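Local coordinates for glycosyl transferase family 9 (Veillonella parvula, PDB 3TOV), which probably transfers a sugar, perhaps a heptose, from a nucleotide-activated donor to an acceptor, as other GT-B enzymes of family 9 do, at residues N268-I277 with L286-P297; I303-I313 with V331-A340. All coordinates share one frame; numbering follows the deposited sequence.

In the fold
Followed from its N terminus, the chain first builds a Rossmann-like half on strands 10-14 to 128-129, then a second on strands 187-191 to 302-305, and both contacts lie in the latter. Interaction 1 closes a short loop through strand 283-286, joining helix 271-277 to the segment that leads toward the edge strand. Interaction 2 opens only after that contact is complete, so the two are in series, neither nested nor crossed; it closes a loop bringing helix 334-347 back against strand 302-305. The centres of interaction 1 and interaction 2 lie about 15 Å apart. Val304 packs against Tyr287, and a probable hydrogen bond joins Gly288 O to Thr307 N, coupling the two contacts.

Interaction 1 of 2, residues N268-I277 with L286-P297; sequences NDSGPMHVGI and LYGPSNPFFYGP
Asp269 lies over one face of the Tyr287 ring: its CB sits 4.2 Å from the ring centroid in a CH-pi contact, and its carboxylate is nearly parallel to the ring, 14° apart, and offset toward the rim. The opposite face receives CB of Pro292, also off-centre, so the phenol is sandwiched between an acid and a proline. Selenomethionine Met273 meets the phenol end at about a right angle. Extended as far as SE and then bent (chi3 68°), its chain brings CE to 3.6 Å from Tyr287 OH and 3.8 Å from Tyr295 O. That same carbonyl accepts a weak hydrogen bond from His274 NE2, at 3.3 Å; the imidazole presents its edge, while Met273 CE lies over one face, toward the rim. One helical turn on, Ile277 presses CD1 onto Pro297 CB, 3.7 Å away. An alanine in place of Tyr287 would probably open a gap between Asp269 and Pro292 and leave the selenomethionine end loosely packed. In the second shell, Lys199 receives Asn268 ND2 on its backbone oxygen and gives its NZ to Asp269 O. Parallel neighbours, strands 264-268 and 283-286 lead into the two segments at the sheet's C-terminal edge, where GT-B enzymes bind the nucleotide-sugar, so the contact probably borders the donor pocket; Val304 of strand 302-305 backs Tyr287, and Val275 faces helices 19-23 and 252-260, the former in the N-terminal half.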
loop_
_atom_site.group_PDB
_atom_site.type_symbol
_atom_site.label_atom_id
_atom_site.label_comp_id
_atom_site.label_asym_id
_atom_site.label_seq_id
_atom_site.Cartn_x
_atom_site.Cartn_y
_atom_site.Cartn_z
ATOM N N ASN A 268 -4.983 -10.999 -0.269
ATOM C CA ASN A 268 -5.209 -10.746 -1.692
ATOM C C ASN A 268 -4.565 -9.432 -2.149
ATOM O O ASN A 268 -4.011 -8.700 -1.332
ATOM C CB ASN A 268 -6.700 -10.743 -1.993
ATOM C CG ASN A 268 -7.462 -9.768 -1.126
ATOM O OD1 ASN A 268 -6.944 -9.291 -0.120
ATOM N ND2 ASN A 268 -8.699 -9.465 -1.511
ATOM N N ASP A 269 -4.592 -9.136 -3.448
ATOM C CA ASP A 269 -4.037 -7.855 -3.884
ATOM C C ASP A 269 -4.998 -6.776 -3.468
ATOM O O ASP A 269 -6.067 -6.619 -4.055
ATOM C CB ASP A 269 -3.660 -7.762 -5.387
ATOM C CG ASP A 269 -4.531 -8.633 -6.306
ATOM O OD1 ASP A 269 -4.933 -9.758 -5.913
ATOM O OD2 ASP A 269 -4.788 -8.195 -7.453
ATOM N N SER A 270 -4.622 -6.081 -2.401
ATOM C CA SER A 270 -5.390 -4.965 -1.857
ATOM C C SER A 270 -4.471 -4.118 -0.982
ATOM O O SER A 270 -3.489 -4.627 -0.422
ATOM C CB SER A 270 -6.614 -5.455 -1.065
ATOM O OG SER A 270 -6.246 -6.168 0.106
ATOM N N GLY A 271 -4.795 -2.831 -0.877
ATOM C CA GLY A 271 -3.970 -1.865 -0.171
ATOM C C GLY A 271 -3.369 -2.310 1.152
ATOM O O GLY A 271 -2.207 -2.025 1.437
ATOM N N PRO A 272 -4.160 -2.998 1.984
ATOM C CA PRO A 272 -3.621 -3.491 3.257
ATOM C C PRO A 272 -2.391 -4.375 3.081
ATOM O O PRO A 272 -1.606 -4.493 4.018
ATOM C CB PRO A 272 -4.777 -4.310 3.828
ATOM C CG PRO A 272 -5.994 -3.669 3.251
ATOM C CD PRO A 272 -5.612 -3.215 1.873
HETATM N N MSE A 273 -2.231 -4.991 1.912
HETATM C CA MSE A 273 -1.033 -5.787 1.635
HETATM C C MSE A 273 0.227 -4.916 1.640
HETATM O O MSE A 273 1.261 -5.306 2.181
HETATM C CB MSE A 273 -1.167 -6.501 0.299
HETATM C CG MSE A 273 -0.028 -7.457 -0.016
HETATM SE SE MSE A 273 0.031 -7.931 -1.908
HETATM C CE MSE A 273 0.539 -6.217 -2.691
ATOM N N HIS A 274 0.140 -3.728 1.049
ATOM C CA HIS A 274 1.253 -2.791 1.101
ATOM C C HIS A 274 1.512 -2.260 2.523
ATOM O O HIS A 274 2.667 -2.116 2.936
ATOM C CB HIS A 274 1.058 -1.667 0.087
ATOM C CG HIS A 274 0.823 -2.158 -1.307
ATOM N ND1 HIS A 274 -0.437 -2.262 -1.856
ATOM C CD2 HIS A 274 1.684 -2.596 -2.256
ATOM C CE1 HIS A 274 -0.342 -2.729 -3.089
ATOM N NE2 HIS A 274 0.933 -2.941 -3.355
ATOM N N VAL A 275 0.446 -1.987 3.271
ATOM C CA VAL A 275 0.579 -1.624 4.680
ATOM C C VAL A 275 1.381 -2.687 5.422
ATOM O O VAL A 275 2.267 -2.381 6.207
ATOM C CB VAL A 275 -0.792 -1.497 5.367
ATOM C CG1 VAL A 275 -0.619 -1.194 6.852
ATOM C CG2 VAL A 275 -1.638 -0.434 4.682
ATOM N N GLY A 276 1.060 -3.945 5.173
ATOM C CA GLY A 276 1.799 -5.030 5.784
ATOM C C GLY A 276 3.268 -4.890 5.458
ATOM O O GLY A 276 4.093 -4.735 6.353
ATOM N N ILE A 277 3.581 -4.930 4.165
ATOM C CA ILE A 277 4.955 -4.843 3.675
ATOM C C ILE A 277 5.706 -3.672 4.294
ATOM O O ILE A 277 6.877 -3.792 4.654
ATOM C CB ILE A 277 4.976 -4.684 2.144
ATOM C CG1 ILE A 277 4.375 -5.910 1.466
ATOM C CG2 ILE A 277 6.389 -4.420 1.623
ATOM C CD1 ILE A 277 4.325 -5.759 -0.030
ATOM N N LEU A 286 -2.113 -13.701 -2.664
ATOM C CA LEU A 286 -2.880 -14.495 -3.607
ATOM C C LEU A 286 -3.297 -13.695 -4.821
ATOM O O LEU A 286 -4.307 -13.001 -4.790
ATOM C CB LEU A 286 -4.114 -15.087 -2.937
ATOM C CG LEU A 286 -3.886 -16.345 -2.104
ATOM C CD1 LEU A 286 -3.123 -16.045 -0.833
ATOM C CD2 LEU A 286 -5.218 -16.953 -1.773
ATOM N N TYR A 287 -2.510 -13.794 -5.890
ATOM C CA TYR A 287 -2.897 -13.267 -7.192
ATOM C C TYR A 287 -3.494 -14.410 -7.976
ATOM O O TYR A 287 -2.997 -15.536 -7.924
ATOM C CB TYR A 287 -1.660 -12.769 -7.914
ATOM C CG TYR A 287 -1.132 -11.472 -7.374
ATOM C CD1 TYR A 287 -1.199 -10.313 -8.134
ATOM C CD2 TYR A 287 -0.590 -11.394 -6.097
ATOM C CE1 TYR A 287 -0.734 -9.117 -7.646
ATOM C CE2 TYR A 287 -0.124 -10.195 -5.594
ATOM C CZ TYR A 287 -0.199 -9.058 -6.376
ATOM O OH TYR A 287 0.262 -7.849 -5.908
ATOM N N GLY A 288 -4.563 -14.168 -8.711
ATOM C CA GLY A 288 -5.142 -15.277 -9.454
ATOM C C GLY A 288 -4.368 -15.476 -10.739
ATOM O O GLY A 288 -3.194 -15.863 -10.726
ATOM N N PRO A 289 -5.038 -15.201 -11.860
ATOM C CA PRO A 289 -4.498 -14.971 -13.196
ATOM C C PRO A 289 -4.097 -13.508 -13.334
ATOM O O PRO A 289 -4.158 -12.946 -14.429
ATOM C CB PRO A 289 -5.715 -15.212 -14.081
ATOM C CG PRO A 289 -6.840 -14.686 -13.256
ATOM C CD PRO A 289 -6.508 -15.122 -11.847
ATOM N N SER A 290 -3.719 -12.883 -12.227
ATOM C CA SER A 290 -3.397 -11.466 -12.235
ATOM C C SER A 290 -1.897 -11.265 -12.040
ATOM O O SER A 290 -1.259 -11.934 -11.222
ATOM C CB SER A 290 -4.202 -10.755 -11.152
ATOM O OG SER A 290 -4.528 -11.665 -10.110
ATOM N N ASN A 291 -1.330 -10.346 -12.807
ATOM C CA ASN A 291 0.121 -10.232 -12.874
ATOM C C ASN A 291 0.758 -9.286 -11.847
ATOM O O ASN A 291 0.565 -8.072 -11.892
ATOM C CB ASN A 291 0.523 -9.857 -14.295
ATOM C CG ASN A 291 1.974 -9.510 -14.415
ATOM O OD1 ASN A 291 2.812 -9.935 -13.613
ATOM N ND2 ASN A 291 2.286 -8.719 -15.424
ATOM N N PRO A 292 1.534 -9.851 -10.919
ATOM C CA PRO A 292 2.046 -9.094 -9.774
ATOM C C PRO A 292 3.107 -8.087 -10.143
ATOM O O PRO A 292 3.507 -7.284 -9.293
ATOM C CB PRO A 292 2.648 -10.178 -8.862
ATOM C CG PRO A 292 2.831 -11.342 -9.715
ATOM C CD PRO A 292 1.774 -11.290 -10.776
ATOM N N PHE A 293 3.560 -8.120 -11.388
ATOM C CA PHE A 293 4.715 -7.322 -11.728
ATOM C C PHE A 293 4.574 -5.884 -11.285
ATOM O O PHE A 293 5.446 -5.357 -10.602
ATOM C CB PHE A 293 5.031 -7.337 -13.210
ATOM C CG PHE A 293 6.240 -6.526 -13.541
ATOM C CD1 PHE A 293 7.468 -6.843 -12.969
ATOM C CD2 PHE A 293 6.150 -5.415 -14.366
ATOM C CE1 PHE A 293 8.591 -6.086 -13.244
ATOM C CE2 PHE A 293 7.276 -4.659 -14.657
ATOM C CZ PHE A 293 8.496 -4.996 -14.098
ATOM N N PHE A 294 3.472 -5.254 -11.677
ATOM C CA PHE A 294 3.321 -3.815 -11.503
ATOM C C PHE A 294 2.957 -3.393 -10.090
ATOM O O PHE A 294 3.609 -2.513 -9.519
ATOM C CB PHE A 294 2.293 -3.276 -12.473
ATOM C CG PHE A 294 2.586 -3.615 -13.880
ATOM C CD1 PHE A 294 3.191 -2.688 -14.713
ATOM C CD2 PHE A 294 2.280 -4.872 -14.372
ATOM C CE1 PHE A 294 3.466 -2.991 -16.022
ATOM C CE2 PHE A 294 2.548 -5.193 -15.677
ATOM C CZ PHE A 294 3.145 -4.249 -16.510
ATOM N N TYR A 295 1.923 -4.000 -9.519
ATOM C CA TYR A 295 1.524 -3.600 -8.175
ATOM C C TYR A 295 1.685 -4.706 -7.113
ATOM O O TYR A 295 0.917 -4.781 -6.151
ATOM C CB TYR A 295 0.108 -3.006 -8.175
ATOM C CG TYR A 295 -0.017 -1.698 -8.919
ATOM C CD1 TYR A 295 0.190 -0.484 -8.276
ATOM C CD2 TYR A 295 -0.346 -1.669 -10.259
ATOM C CE1 TYR A 295 0.079 0.731 -8.959
ATOM C CE2 TYR A 295 -0.466 -0.470 -10.943
ATOM C CZ TYR A 295 -0.247 0.729 -10.295
ATOM O OH TYR A 295 -0.367 1.924 -10.987
ATOM N N GLY A 296 2.695 -5.548 -7.273
ATOM C CA GLY A 296 2.936 -6.584 -6.297
ATOM C C GLY A 296 3.749 -6.084 -5.118
ATOM O O GLY A 296 3.905 -4.868 -4.929
ATOM N N PRO A 297 4.260 -7.030 -4.309
ATOM C CA PRO A 297 5.122 -6.855 -3.133
ATOM C C PRO A 297 6.479 -6.238 -3.454
ATOM O O PRO A 297 7.454 -6.952 -3.719
ATOM C CB PRO A 297 5.316 -8.280 -2.623
ATOM C CG PRO A 297 4.136 -9.014 -3.115
ATOM C CD PRO A 297 3.796 -8.418 -4.445
#

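Interaction 2 of 2, residues I303-I313 with V331-A340; sequences IVLETMDSYEI and VISEEQVIKA
Leu305 and Ile332 form the apolar core, crossing so that Ile332 CD1 lies 3.6 Å from Leu305 CB. With its CG beside the backbone N (chi1 -52°), Leu305 carries CD1 on to Val337 CG2, 4.0 Å away, its other methyl facing Ala340. Farther back along the strand, Ile303 CD1 meets Ala340 CB at 3.9 Å. Thr307, first residue of helix 307-313, lays OG1 against Val331 CG2 in a van der Waals contact. The polar interactions gather on the Gln336 amide. Its OE1 accepts from Ser310 OG at 2.9 Å and from Ser333 OG at 3.1 Å; each donor lies in the carbonyl plane on a different lone pair, a pairing that should hold the amide against rotation. Ile313 adds a hydrocarbon lid, its CD1 3.9 Å from Gln336 CG. Outside the two segments, Trp201 NE1 donates to Ile332 O. Strand 303-305 and helix 334-340 run antiparallel, at 176° with axes 10.0 Å apart, whereas helix 307-313 crosses helix 334-340 at 105°. A helix laid back along the edge strand of a parallel sheet is the alpha/beta layering of a Rossmann-like domain, here in the C-terminal half of a GT-B fold.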
loop_
_atom_site.group_PDB
_atom_site.type_symbol
_atom_site.label_atom_id
_atom_site.label_comp_id
_atom_site.label_asym_id
_atom_site.label_seq_id
_atom_site.Cartn_x
_atom_site.Cartn_y
_atom_site.Cartn_z
ATOM N N ILE A 303 5.887 -14.169 -1.244
ATOM C CA ILE A 303 5.712 -15.281 -2.153
ATOM C C ILE A 303 4.340 -15.055 -2.753
ATOM O O ILE A 303 3.332 -15.040 -2.050
ATOM C CB ILE A 303 5.655 -16.643 -1.428
ATOM C CG1 ILE A 303 6.983 -17.025 -0.810
ATOM C CG2 ILE A 303 5.234 -17.756 -2.367
ATOM C CD1 ILE A 303 6.852 -18.319 -0.035
ATOM N N VAL A 304 4.305 -14.882 -4.059
ATOM C CA VAL A 304 3.080 -14.617 -4.767
ATOM C C VAL A 304 2.589 -15.906 -5.419
ATOM O O VAL A 304 3.306 -16.534 -6.192
ATOM C CB VAL A 304 3.350 -13.533 -5.803
ATOM C CG1 VAL A 304 2.140 -13.290 -6.706
ATOM C CG2 VAL A 304 3.788 -12.290 -5.078
ATOM N N LEU A 305 1.372 -16.316 -5.082
ATOM C CA LEU A 305 0.812 -17.537 -5.637
ATOM C C LEU A 305 -0.068 -17.167 -6.803
ATOM O O LEU A 305 -1.113 -16.561 -6.606
ATOM C CB LEU A 305 -0.009 -18.292 -4.583
ATOM C CG LEU A 305 0.711 -18.550 -3.251
ATOM C CD1 LEU A 305 -0.214 -19.117 -2.184
ATOM C CD2 LEU A 305 1.926 -19.445 -3.456
ATOM N N GLU A 306 0.361 -17.512 -8.018
ATOM C CA GLU A 306 -0.478 -17.308 -9.191
ATOM C C GLU A 306 -0.832 -18.609 -9.912
ATOM O O GLU A 306 -0.338 -19.683 -9.577
ATOM C CB GLU A 306 0.141 -16.282 -10.143
ATOM C CG GLU A 306 1.648 -16.138 -10.015
ATOM C CD GLU A 306 2.204 -14.990 -10.849
ATOM O OE1 GLU A 306 1.444 -14.397 -11.662
ATOM O OE2 GLU A 306 3.407 -14.695 -10.677
ATOM N N THR A 307 -1.714 -18.498 -10.896
ATOM C CA THR A 307 -2.222 -19.644 -11.631
ATOM C C THR A 307 -1.173 -20.673 -12.131
ATOM O O THR A 307 -1.329 -21.865 -11.871
ATOM C CB THR A 307 -3.134 -19.183 -12.788
ATOM O OG1 THR A 307 -4.323 -18.593 -12.253
ATOM C CG2 THR A 307 -3.516 -20.374 -13.675
HETATM N N MSE A 308 -0.135 -20.230 -12.849
HETATM C CA MSE A 308 0.930 -21.145 -13.288
HETATM C C MSE A 308 1.442 -22.030 -12.155
HETATM O O MSE A 308 1.513 -23.255 -12.299
HETATM C CB MSE A 308 2.134 -20.405 -13.884
HETATM C CG MSE A 308 2.243 -20.393 -15.412
HETATM SE SE MSE A 308 1.800 -22.034 -16.390
HETATM C CE MSE A 308 2.391 -23.295 -15.057
ATOM N N ASP A 309 1.823 -21.413 -11.038
ATOM C CA ASP A 309 2.351 -22.175 -9.913
ATOM C C ASP A 309 1.366 -23.253 -9.518
ATOM O O ASP A 309 1.740 -24.372 -9.162
ATOM C CB ASP A 309 2.587 -21.270 -8.719
ATOM C CG ASP A 309 3.227 -19.983 -9.107
ATOM O OD1 ASP A 309 3.505 -19.834 -10.313
ATOM O OD2 ASP A 309 3.451 -19.133 -8.218
ATOM N N SER A 310 0.095 -22.900 -9.580
ATOM C CA SER A 310 -0.952 -23.836 -9.278
ATOM C C SER A 310 -0.988 -24.945 -10.302
ATOM O O SER A 310 -1.085 -26.109 -9.948
ATOM C CB SER A 310 -2.284 -23.106 -9.204
ATOM O OG SER A 310 -2.238 -22.153 -8.153
ATOM N N TYR A 311 -0.889 -24.599 -11.577
ATOM C CA TYR A 311 -0.854 -25.625 -12.613
ATOM C C TYR A 311 0.400 -26.491 -12.536
ATOM O O TYR A 311 0.334 -27.706 -12.709
ATOM C CB TYR A 311 -0.964 -25.010 -13.994
ATOM C CG TYR A 311 -0.804 -26.016 -15.111
ATOM C CD1 TYR A 311 -1.777 -26.987 -15.346
ATOM C CD2 TYR A 311 0.310 -25.990 -15.943
ATOM C CE1 TYR A 311 -1.639 -27.905 -16.385
ATOM C CE2 TYR A 311 0.455 -26.900 -16.977
ATOM C CZ TYR A 311 -0.518 -27.854 -17.200
ATOM O OH TYR A 311 -0.371 -28.758 -18.240
ATOM N N GLU A 312 1.544 -25.873 -12.274
ATOM C CA GLU A 312 2.768 -26.650 -12.220
ATOM C C GLU A 312 2.824 -27.582 -11.021
ATOM O O GLU A 312 3.045 -28.772 -11.220
ATOM C CB GLU A 312 4.035 -25.793 -12.337
ATOM C CG GLU A 312 4.373 -25.317 -13.758
ATOM C CD GLU A 312 4.243 -26.400 -14.830
ATOM O OE1 GLU A 312 4.219 -27.599 -14.482
ATOM O OE2 GLU A 312 4.169 -26.048 -16.033
ATOM N N ILE A 313 2.634 -27.089 -9.791
ATOM C CA ILE A 313 2.614 -28.034 -8.650
ATOM C C ILE A 313 1.456 -29.021 -8.781
ATOM O O ILE A 313 1.446 -30.078 -8.144
ATOM C CB ILE A 313 2.640 -27.391 -7.226
ATOM C CG1 ILE A 313 1.437 -26.477 -7.001
ATOM C CG2 ILE A 313 3.940 -26.662 -6.980
ATOM C CD1 ILE A 313 0.159 -27.213 -6.564
ATOM N N VAL A 331 -8.086 -21.595 -7.925
ATOM C CA VAL A 331 -7.069 -22.546 -8.332
ATOM C C VAL A 331 -5.975 -22.683 -7.272
ATOM O O VAL A 331 -5.098 -23.549 -7.386
ATOM C CB VAL A 331 -6.462 -22.200 -9.699
ATOM C CG1 VAL A 331 -7.526 -22.317 -10.777
ATOM C CG2 VAL A 331 -5.844 -20.814 -9.680
ATOM N N ILE A 332 -6.029 -21.845 -6.237
ATOM C CA ILE A 332 -5.042 -21.937 -5.162
ATOM C C ILE A 332 -5.497 -22.842 -4.016
ATOM O O ILE A 332 -6.658 -22.822 -3.614
ATOM C CB ILE A 332 -4.643 -20.572 -4.610
ATOM C CG1 ILE A 332 -4.429 -19.570 -5.750
ATOM C CG2 ILE A 332 -3.384 -20.711 -3.769
ATOM C CD1 ILE A 332 -3.569 -18.370 -5.361
ATOM N N SER A 333 -4.557 -23.626 -3.494
ATOM C CA SER A 333 -4.847 -24.687 -2.539
ATOM C C SER A 333 -4.547 -24.287 -1.116
ATOM O O SER A 333 -3.570 -23.591 -0.850
ATOM C CB SER A 333 -3.964 -25.885 -2.844
ATOM O OG SER A 333 -3.717 -25.965 -4.225
ATOM N N GLU A 334 -5.371 -24.758 -0.191
ATOM C CA GLU A 334 -4.995 -24.734 1.207
ATOM C C GLU A 334 -3.515 -25.172 1.339
ATOM O O GLU A 334 -2.689 -24.469 1.937
ATOM C CB GLU A 334 -5.934 -25.632 2.018
ATOM C CG GLU A 334 -7.433 -25.272 1.888
ATOM C CD GLU A 334 -8.368 -26.218 2.673
ATOM O OE1 GLU A 334 -9.563 -26.333 2.285
ATOM O OE2 GLU A 334 -7.910 -26.843 3.669
ATOM N N GLU A 335 -3.169 -26.313 0.747
ATOM C CA GLU A 335 -1.789 -26.803 0.807
ATOM C C GLU A 335 -0.792 -25.804 0.182
ATOM O O GLU A 335 0.249 -25.508 0.774
ATOM C CB GLU A 335 -1.659 -28.229 0.258
ATOM C CG GLU A 335 -2.757 -28.641 -0.749
ATOM C CD GLU A 335 -4.161 -28.798 -0.124
ATOM O OE1 GLU A 335 -4.266 -29.252 1.040
ATOM O OE2 GLU A 335 -5.168 -28.472 -0.800
ATOM N N GLN A 336 -1.108 -25.235 -0.974
ATOM C CA GLN A 336 -0.250 -24.153 -1.479
ATOM C C GLN A 336 -0.051 -23.048 -0.430
ATOM O O GLN A 336 1.079 -22.681 -0.109
ATOM C CB GLN A 336 -0.786 -23.548 -2.781
ATOM C CG GLN A 336 -0.663 -24.446 -3.985
ATOM C CD GLN A 336 -0.987 -23.732 -5.272
ATOM O OE1 GLN A 336 -2.008 -24.005 -5.904
ATOM N NE2 GLN A 336 -0.115 -22.813 -5.679
ATOM N N VAL A 337 -1.148 -22.517 0.103
ATOM C CA VAL A 337 -1.045 -21.432 1.070
ATOM C C VAL A 337 -0.234 -21.881 2.284
ATOM O O VAL A 337 0.787 -21.260 2.627
ATOM C CB VAL A 337 -2.432 -20.886 1.500
ATOM C CG1 VAL A 337 -2.281 -19.875 2.629
ATOM C CG2 VAL A 337 -3.136 -20.243 0.313
ATOM N N ILE A 338 -0.684 -22.969 2.912
ATOM C CA ILE A 338 0.030 -23.540 4.046
ATOM C C ILE A 338 1.541 -23.639 3.799
ATOM O O ILE A 338 2.339 -23.221 4.637
ATOM C CB ILE A 338 -0.472 -24.943 4.372
ATOM C CG1 ILE A 338 -1.988 -24.957 4.533
ATOM C CG2 ILE A 338 0.228 -25.474 5.625
ATOM C CD1 ILE A 338 -2.457 -24.734 5.969
ATOM N N LYS A 339 1.933 -24.190 2.651
ATOM C CA LYS A 339 3.350 -24.424 2.377
ATOM C C LYS A 339 4.162 -23.143 2.365
ATOM O O LYS A 339 5.297 -23.116 2.855
ATOM C CB LYS A 339 3.563 -25.166 1.060
ATOM C CG LYS A 339 4.989 -25.673 0.933
ATOM C CD LYS A 339 5.144 -26.764 -0.125
ATOM C CE LYS A 339 6.625 -27.015 -0.490
ATOM N NZ LYS A 339 7.456 -27.560 0.633
ATOM N N ALA A 340 3.567 -22.093 1.797
ATOM C CA ALA A 340 4.250 -20.831 1.543
ATOM C C ALA A 340 4.494 -20.103 2.843
ATOM O O ALA A 340 5.559 -19.520 3.070
ATOM C CB ALA A 340 3.426 -19.983 0.628
#